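Local coordinates for protein glutathione S-transferase (Acinetobacter baumannii, PDB 4MP4) that probably transfers glutathione to electrophilic substrates, as a bacterial member of the glutathione S-transferase family, at residues A[107-119]-A[131-144]. Residues are numbered along the deposited sequence; the frame is centred on the assembly and turned at random.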
ATOM      1  N   TRP A 107      -1.523   2.168  -6.004  1.00 20.49           N
ATOM      2  CA  TRP A 107      -1.279   1.509  -7.267  1.00 15.86           C
ATOM      3  C   TRP A 107       0.194   1.577  -7.684  1.00 19.88           C
ATOM      4  O   TRP A 107       0.787   0.559  -8.068  1.00 20.30           O
ATOM      5  CB  TRP A 107      -2.196   2.133  -8.314  1.00 16.02           C
ATOM      6  CG  TRP A 107      -1.921   1.672  -9.672  1.00 19.62           C
ATOM      7  CD1 TRP A 107      -2.114   0.415 -10.176  1.00 19.22           C
ATOM      8  CD2 TRP A 107      -1.392   2.462 -10.739  1.00 14.32           C
ATOM      9  NE1 TRP A 107      -1.741   0.381 -11.506  1.00 14.54           N
ATOM     10  CE2 TRP A 107      -1.295   1.619 -11.865  1.00 19.77           C
ATOM     11  CE3 TRP A 107      -0.986   3.789 -10.838  1.00 20.56           C
ATOM     12  CZ2 TRP A 107      -0.811   2.082 -13.082  1.00 14.57           C
ATOM     13  CZ3 TRP A 107      -0.503   4.240 -12.044  1.00 18.50           C
ATOM     14  CH2 TRP A 107      -0.418   3.386 -13.150  1.00 18.81           C
ATOM     15  N   LEU A 108       0.784   2.771  -7.600  1.00 13.11           N
ATOM     16  CA  LEU A 108       2.224   2.939  -7.821  1.00 14.20           C
ATOM     17  C   LEU A 108       3.063   2.072  -6.889  1.00 15.33           C
ATOM     18  O   LEU A 108       4.094   1.542  -7.298  1.00 25.46           O
ATOM     19  CB  LEU A 108       2.650   4.406  -7.629  1.00 15.02           C
ATOM     20  CG  LEU A 108       2.082   5.428  -8.608  1.00 13.67           C
ATOM     21  CD1 LEU A 108       2.383   6.848  -8.142  1.00 13.11           C
ATOM     22  CD2 LEU A 108       2.621   5.150 -10.015  1.00 13.02           C
ATOM     23  N   ARG A 109       2.646   1.952  -5.630  1.00 19.40           N
ATOM     24  CA  ARG A 109       3.399   1.166  -4.640  1.00 16.59           C
ATOM     25  C   ARG A 109       3.388  -0.332  -4.927  1.00 21.71           C
ATOM     26  O   ARG A 109       4.413  -0.989  -4.785  1.00 28.72           O
ATOM     27  CB  ARG A 109       2.865   1.402  -3.224  1.00 16.92           C
ATOM     28  CG  ARG A 109       3.426   0.445  -2.159  1.00 12.04           C
ATOM     29  CD  ARG A 109       4.833   0.827  -1.755  1.00 19.11           C
ATOM     30  NE  ARG A 109       5.508  -0.167  -0.917  1.00 26.38           N
ATOM     31  CZ  ARG A 109       6.250  -1.176  -1.382  1.00 28.96           C
ATOM     32  NH1 ARG A 109       6.394  -1.378  -2.695  1.00 18.45           N
ATOM     33  NH2 ARG A 109       6.839  -2.004  -0.529  1.00 30.09           N
ATOM     34  N   SER A 110       2.239  -0.856  -5.351  1.00 12.42           N
ATOM     35  CA  SER A 110       2.016  -2.297  -5.402  1.00 16.77           C
ATOM     36  C   SER A 110       1.872  -2.926  -6.782  1.00 21.41           C
ATOM     37  O   SER A 110       2.179  -4.106  -6.956  1.00 22.62           O
ATOM     38  CB  SER A 110       0.779  -2.658  -4.585  1.00 24.22           C
ATOM     39  OG  SER A 110       1.060  -2.492  -3.206  1.00 37.56           O
ATOM     40  N   ASP A 111       1.361  -2.165  -7.748  1.00 16.44           N
ATOM     41  CA  ASP A 111       1.298  -2.653  -9.119  1.00 16.76           C
ATOM     42  C   ASP A 111       2.582  -2.252  -9.851  1.00 25.93           C
ATOM     43  O   ASP A 111       3.537  -1.773  -9.224  1.00 29.64           O
ATOM     44  CB  ASP A 111       0.055  -2.116  -9.817  1.00 22.89           C
ATOM     45  CG  ASP A 111      -0.186  -2.759 -11.171  1.00 47.90           C
ATOM     46  OD1 ASP A 111       0.415  -3.825 -11.448  1.00 58.28           O
ATOM     47  OD2 ASP A 111      -0.970  -2.194 -11.964  1.00 58.94           O
ATOM     48  N   LEU A 112       2.609  -2.459 -11.166  1.00 22.20           N
ATOM     49  CA  LEU A 112       3.745  -2.094 -12.009  1.00 18.21           C
ATOM     50  C   LEU A 112       4.995  -2.842 -11.575  1.00 17.41           C
ATOM     51  O   LEU A 112       6.093  -2.341 -11.720  1.00 27.29           O
ATOM     52  CB  LEU A 112       3.969  -0.573 -11.999  1.00 12.84           C
ATOM     53  CG  LEU A 112       2.731   0.247 -12.370  1.00 16.85           C
ATOM     54  CD1 LEU A 112       3.021   1.757 -12.368  1.00 13.26           C
ATOM     55  CD2 LEU A 112       2.221  -0.183 -13.725  1.00 13.73           C
ATOM     56  N   VAL A 113       4.808  -4.039 -11.030  1.00 24.48           N
ATOM     57  CA  VAL A 113       5.907  -4.848 -10.501  1.00 21.54           C
ATOM     58  C   VAL A 113       7.044  -5.038 -11.509  1.00 18.52           C
ATOM     59  O   VAL A 113       8.221  -4.901 -11.160  1.00 19.17           O
ATOM     60  CB  VAL A 113       5.406  -6.253 -10.008  1.00 34.83           C
ATOM     61  CG1 VAL A 113       6.538  -7.067  -9.384  1.00 12.74           C
ATOM     62  CG2 VAL A 113       4.272  -6.107  -9.009  1.00 28.29           C
ATOM     63  N   ALA A 114       6.704  -5.354 -12.753  1.00 13.06           N
ATOM     64  CA  ALA A 114       7.744  -5.575 -13.756  1.00 22.74           C
ATOM     65  C   ALA A 114       8.604  -4.323 -13.970  1.00 26.32           C
ATOM     66  O   ALA A 114       9.839  -4.403 -14.080  1.00 23.80           O
ATOM     67  CB  ALA A 114       7.139  -6.050 -15.056  1.00 20.79           C
ATOM     68  N   LEU A 115       7.938  -3.171 -14.002  1.00 24.64           N
ATOM     69  CA  LEU A 115       8.598  -1.884 -14.210  1.00 22.69           C
ATOM     70  C   LEU A 115       9.581  -1.535 -13.092  1.00 24.85           C
ATOM     71  O   LEU A 115      10.741  -1.168 -13.354  1.00 24.17           O
ATOM     72  CB  LEU A 115       7.550  -0.783 -14.351  1.00 24.41           C
ATOM     73  CG  LEU A 115       8.048   0.631 -14.617  1.00 28.73           C
ATOM     74  CD1 LEU A 115       8.972   0.636 -15.826  1.00 28.19           C
ATOM     75  CD2 LEU A 115       6.860   1.579 -14.807  1.00 25.72           C
ATOM     76  N   ARG A 116       9.121  -1.650 -11.850  1.00 25.29           N
ATOM     77  CA  ARG A 116       9.978  -1.399 -10.693  1.00 24.50           C
ATOM     78  C   ARG A 116      11.164  -2.362 -10.660  1.00 21.92           C
ATOM     79  O   ARG A 116      12.284  -1.967 -10.363  1.00 19.81           O
ATOM     80  CB  ARG A 116       9.176  -1.468  -9.393  1.00 19.82           C
ATOM     81  CG  ARG A 116       8.237  -0.281  -9.209  1.00 19.93           C
ATOM     82  CD  ARG A 116       7.492  -0.332  -7.877  1.00 22.95           C
ATOM     83  NE  ARG A 116       6.413  -1.315  -7.888  1.00 21.58           N
ATOM     84  CZ  ARG A 116       6.275  -2.295  -6.995  1.00 22.44           C
ATOM     85  NH1 ARG A 116       5.263  -3.139  -7.099  1.00 21.79           N
ATOM     86  NH2 ARG A 116       7.141  -2.433  -5.995  1.00 22.25           N
ATOM     87  N   THR A 117      10.916  -3.620 -10.988  1.00 19.62           N
ATOM     88  CA  THR A 117      11.969  -4.627 -10.996  1.00 17.53           C
ATOM     89  C   THR A 117      12.997  -4.382 -12.113  1.00 13.00           C
ATOM     90  O   THR A 117      14.191  -4.496 -11.886  1.00 15.42           O
ATOM     91  CB  THR A 117      11.372  -6.036 -11.164  1.00 19.46           C
ATOM     92  OG1 THR A 117      10.479  -6.304 -10.085  1.00 24.30           O
ATOM     93  CG2 THR A 117      12.450  -7.082 -11.168  1.00 12.46           C
ATOM     94  N   GLU A 118      12.527  -4.033 -13.307  1.00 15.98           N
ATOM     95  CA  GLU A 118      13.392  -3.955 -14.483  1.00 12.98           C
ATOM     96  C   GLU A 118      14.005  -2.570 -14.646  1.00 22.33           C
ATOM     97  O   GLU A 118      14.914  -2.371 -15.455  1.00 18.30           O
ATOM     98  CB  GLU A 118      12.609  -4.360 -15.754  1.00 14.67           C
ATOM     99  CG  GLU A 118      12.175  -5.848 -15.764  1.00 23.09           C
ATOM    100  CD  GLU A 118      11.252  -6.233 -16.924  1.00 31.31           C
ATOM    101  OE1 GLU A 118      11.434  -5.740 -18.057  1.00 29.59           O
ATOM    102  OE2 GLU A 118      10.331  -7.045 -16.697  1.00 39.37           O
ATOM    103  N   ARG A 119      13.478  -1.604 -13.899  1.00 25.93           N
ATOM    104  CA  ARG A 119      14.008  -0.252 -13.932  1.00 17.31           C
ATOM    105  C   ARG A 119      14.100   0.277 -12.514  1.00 20.11           C
ATOM    106  O   ARG A 119      13.317   1.149 -12.119  1.00 12.89           O
ATOM    107  CB  ARG A 119      13.126   0.668 -14.786  1.00 15.22           C
ATOM    108  CG  ARG A 119      13.039   0.291 -16.273  1.00 19.79           C
ATOM    109  CD  ARG A 119      14.353   0.597 -16.991  1.00 26.98           C
ATOM    110  NE  ARG A 119      14.284   0.387 -18.433  1.00 25.92           N
ATOM    111  CZ  ARG A 119      14.738  -0.699 -19.056  1.00 25.99           C
ATOM    112  NH1 ARG A 119      15.288  -1.690 -18.362  1.00 20.16           N
ATOM    113  NH2 ARG A 119      14.638  -0.794 -20.377  1.00 20.43           N
ATOM    114  N   THR A 131      19.453  -3.747 -20.804  1.00 36.13           N
ATOM    115  CA  THR A 131      18.360  -4.674 -21.038  1.00 27.69           C
ATOM    116  C   THR A 131      17.053  -3.991 -21.425  1.00 30.78           C
ATOM    117  O   THR A 131      16.608  -3.060 -20.757  1.00 30.70           O
ATOM    118  CB  THR A 131      18.153  -5.504 -19.787  1.00 28.06           C
ATOM    119  OG1 THR A 131      19.437  -5.899 -19.295  1.00 27.32           O
ATOM    120  CG2 THR A 131      17.309  -6.734 -20.079  1.00 28.75           C
ATOM    121  N   PRO A 132      16.440  -4.447 -22.530  1.00 38.29           N
ATOM    122  CA  PRO A 132      15.134  -3.944 -22.970  1.00 31.57           C
ATOM    123  C   PRO A 132      14.047  -4.397 -22.013  1.00 33.63           C
ATOM    124  O   PRO A 132      14.245  -5.374 -21.275  1.00 31.25           O
ATOM    125  CB  PRO A 132      14.925  -4.638 -24.319  1.00 30.35           C
ATOM    126  CG  PRO A 132      16.275  -5.115 -24.741  1.00 30.43           C
ATOM    127  CD  PRO A 132      16.998  -5.430 -23.474  1.00 35.88           C
ATOM    128  N   LEU A 133      12.913  -3.701 -22.021  1.00 29.44           N
ATOM    129  CA  LEU A 133      11.782  -4.130 -21.215  1.00 32.98           C
ATOM    130  C   LEU A 133      11.285  -5.485 -21.690  1.00 36.68           C
ATOM    131  O   LEU A 133      11.071  -5.701 -22.891  1.00 38.92           O
ATOM    132  CB  LEU A 133      10.641  -3.109 -21.282  1.00 29.89           C
ATOM    133  CG  LEU A 133      10.927  -1.808 -20.532  1.00 22.81           C
ATOM    134  CD1 LEU A 133       9.908  -0.774 -20.894  1.00 16.77           C
ATOM    135  CD2 LEU A 133      10.918  -2.072 -19.050  1.00 15.00           C
ATOM    136  N   SER A 134      11.110  -6.393 -20.739  1.00 28.64           N
ATOM    137  CA  SER A 134      10.440  -7.651 -20.989  1.00 24.25           C
ATOM    138  C   SER A 134       8.986  -7.390 -21.374  1.00 33.56           C
ATOM    139  O   SER A 134       8.498  -6.265 -21.287  1.00 38.39           O
ATOM    140  CB  SER A 134      10.442  -8.499 -19.728  1.00 15.88           C
ATOM    141  OG  SER A 134       9.357  -8.121 -18.896  1.00 28.45           O
ATOM    142  N   GLU A 135       8.290  -8.448 -21.772  1.00 49.20           N
ATOM    143  CA  GLU A 135       6.913  -8.314 -22.206  1.00 48.89           C
ATOM    144  C   GLU A 135       6.021  -7.779 -21.090  1.00 39.15           C
ATOM    145  O   GLU A 135       5.214  -6.887 -21.319  1.00 32.77           O
ATOM    146  CB  GLU A 135       6.383  -9.636 -22.766  1.00 56.38           C
ATOM    147  CG  GLU A 135       5.709  -9.482 -24.131  1.00 70.22           C
ATOM    148  CD  GLU A 135       6.611  -8.826 -25.184  1.00 76.42           C
ATOM    149  OE1 GLU A 135       7.704  -9.368 -25.465  1.00 78.63           O
ATOM    150  OE2 GLU A 135       6.227  -7.768 -25.734  1.00 76.70           O
ATOM    151  N   GLU A 136       6.173  -8.310 -19.884  1.00 37.44           N
ATOM    152  CA  GLU A 136       5.455  -7.761 -18.740  1.00 40.27           C
ATOM    153  C   GLU A 136       5.944  -6.343 -18.410  1.00 36.87           C
ATOM    154  O   GLU A 136       5.174  -5.490 -17.969  1.00 26.89           O
ATOM    155  CB  GLU A 136       5.587  -8.685 -17.529  1.00 47.75           C
ATOM    156  CG  GLU A 136       4.901 -10.031 -17.713  1.00 56.40           C
ATOM    157  CD  GLU A 136       3.467  -9.899 -18.216  1.00 68.03           C
ATOM    158  OE1 GLU A 136       3.134 -10.538 -19.240  1.00 69.81           O
ATOM    159  OE2 GLU A 136       2.673  -9.160 -17.591  1.00 70.38           O
ATOM    160  N   GLY A 137       7.230  -6.094 -18.638  1.00 40.52           N
ATOM    161  CA  GLY A 137       7.786  -4.770 -18.438  1.00 31.13           C
ATOM    162  C   GLY A 137       7.133  -3.744 -19.343  1.00 30.87           C
ATOM    163  O   GLY A 137       6.747  -2.669 -18.885  1.00 25.84           O
ATOM    164  N   LYS A 138       6.997  -4.079 -20.628  1.00 32.76           N
ATOM    165  CA  LYS A 138       6.345  -3.200 -21.602  1.00 33.60           C
ATOM    166  C   LYS A 138       4.881  -2.933 -21.248  1.00 30.69           C
ATOM    167  O   LYS A 138       4.332  -1.859 -21.512  1.00 25.90           O
ATOM    168  CB  LYS A 138       6.409  -3.816 -23.003  1.00 38.65           C
ATOM    169  CG  LYS A 138       7.813  -3.997 -23.567  1.00 48.95           C
ATOM    170  CD  LYS A 138       7.758  -4.504 -25.006  1.00 54.56           C
ATOM    171  CE  LYS A 138       9.033  -5.231 -25.407  1.00 61.78           C
ATOM    172  NZ  LYS A 138       8.839  -5.975 -26.690  1.00 67.42           N
ATOM    173  N   LYS A 139       4.255  -3.936 -20.650  1.00 33.28           N
ATOM    174  CA  LYS A 139       2.844  -3.879 -20.323  1.00 33.53           C
ATOM    175  C   LYS A 139       2.587  -2.942 -19.130  1.00 31.60           C
ATOM    176  O   LYS A 139       1.576  -2.224 -19.104  1.00 27.18           O
ATOM    177  CB  LYS A 139       2.324  -5.297 -20.058  1.00 27.62           C
ATOM    178  CG  LYS A 139       0.903  -5.534 -20.496  1.00 40.60           C
ATOM    179  CD  LYS A 139       0.784  -6.825 -21.316  1.00 53.93           C
ATOM    180  CE  LYS A 139       1.167  -8.064 -20.500  1.00 60.16           C
ATOM    181  NZ  LYS A 139       1.144  -9.309 -21.333  1.00 60.60           N
ATOM    182  N   ALA A 140       3.495  -2.945 -18.153  1.00 22.99           N
ATOM    183  CA  ALA A 140       3.368  -2.043 -17.005  1.00 24.06           C
ATOM    184  C   ALA A 140       3.587  -0.597 -17.453  1.00 28.67           C
ATOM    185  O   ALA A 140       2.858   0.300 -17.040  1.00 28.93           O
ATOM    186  CB  ALA A 140       4.342  -2.417 -15.907  1.00 20.64           C
ATOM    187  N   ALA A 141       4.580  -0.388 -18.315  1.00 25.88           N
ATOM    188  CA  ALA A 141       4.908   0.950 -18.795  1.00 24.53           C
ATOM    189  C   ALA A 141       3.730   1.565 -19.528  1.00 25.93           C
ATOM    190  O   ALA A 141       3.405   2.727 -19.307  1.00 29.60           O
ATOM    191  CB  ALA A 141       6.145   0.932 -19.687  1.00 27.78           C
ATOM    192  N   GLU A 142       3.083   0.777 -20.381  1.00 21.39           N
ATOM    193  CA  GLU A 142       1.914   1.245 -21.125  1.00 30.07           C
ATOM    194  C   GLU A 142       0.731   1.554 -20.213  1.00 32.29           C
ATOM    195  O   GLU A 142      -0.009   2.525 -20.428  1.00 26.54           O
ATOM    196  CB  GLU A 142       1.498   0.216 -22.186  1.00 28.26           C
ATOM    197  CG  GLU A 142       2.295   0.319 -23.468  1.00 37.21           C
ATOM    198  CD  GLU A 142       2.107   1.665 -24.163  1.00 46.51           C
ATOM    199  OE1 GLU A 142       1.046   2.312 -23.960  1.00 55.48           O
ATOM    200  OE2 GLU A 142       3.022   2.077 -24.908  1.00 41.00           O
ATOM    201  N   LYS A 143       0.558   0.711 -19.200  1.00 29.71           N
ATOM    202  CA  LYS A 143      -0.489   0.903 -18.220  1.00 20.79           C
ATOM    203  C   LYS A 143      -0.246   2.193 -17.437  1.00 33.52           C
ATOM    204  O   LYS A 143      -1.174   2.937 -17.153  1.00 31.36           O
ATOM    205  CB  LYS A 143      -0.555  -0.309 -17.306  1.00 21.01           C
ATOM    206  CG  LYS A 143      -1.825  -0.410 -16.523  1.00 44.84           C
ATOM    207  CD  LYS A 143      -1.861  -1.743 -15.812  1.00 55.45           C
ATOM    208  CE  LYS A 143      -2.813  -1.719 -14.625  1.00 55.75           C
ATOM    209  NZ  LYS A 143      -2.345  -2.667 -13.579  1.00 47.90           N
ATOM    210  N   LEU A 144       1.017   2.454 -17.117  1.00 18.96           N
ATOM    211  CA  LEU A 144       1.432   3.694 -16.489  1.00 18.56           C
ATOM    212  C   LEU A 144       1.129   4.891 -17.386  1.00 24.33           C
ATOM    213  O   LEU A 144       0.591   5.899 -16.924  1.00 27.58           O
ATOM    214  CB  LEU A 144       2.941   3.654 -16.159  1.00 17.92           C
ATOM    215  CG  LEU A 144       3.575   4.947 -15.625  1.00 18.77           C
ATOM    216  CD1 LEU A 144       2.971   5.327 -14.265  1.00 17.32           C
ATOM    217  CD2 LEU A 144       5.098   4.863 -15.524  1.00 17.78           C
TER
HETATM  218  O   HOH W   1      13.975  -5.909 -18.432  1.00 30.64           O
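The carbonyl oxygen of Thr131 is held by both terminal nitrogens of the Arg119 guanidinium: Arg119 NH2 donates to Thr131 O at 3.0 Å and Arg119 NH1 at 3.1 Å, an end-on grip on a single atom. Leu133 lays CD2 over the centre of that guanidinium, 4.0 Å above its plane, while Arg119 NE makes a salt bridge with Asp182, which leaves the guanidinium held through all three of its nitrogens and packed on one face. One residue back, the Glu118 carboxylate reaches the start of helix 135-151 with its chain extended beyond CG (chi2 173°). Its two oxygens divide Ser134 between them, both met on the syn side: Ser134 N donates to Glu118 OE1 at 2.8 Å and Ser134 OG to Glu118 OE2 at 2.6 Å. Ser134 OG in turn N-caps the helix, accepting from Gly137 N at 2.9 Å, and a water joins Glu118 OE1 to Pro132 O. Beyond this polar end the backbones come close, Ala114 and Gly137 having CA atoms 4.8 Å apart. Leu115 CB and Leu112 CD2 then meet Ala140 CB, and Leu144 spreads its two methyls, CD1 to Leu112 and the Trp107 ring, CD2 to Leu115 CD2 at 3.8 Å. Helix 165-178 packs against Leu115 and Leu144, through Leu177 and through Leu170 and Met173. Helices 113-118 and 135-144 cross at -112°, a steep packing within the all-helical C-terminal domain of the glutathione S-transferase fold.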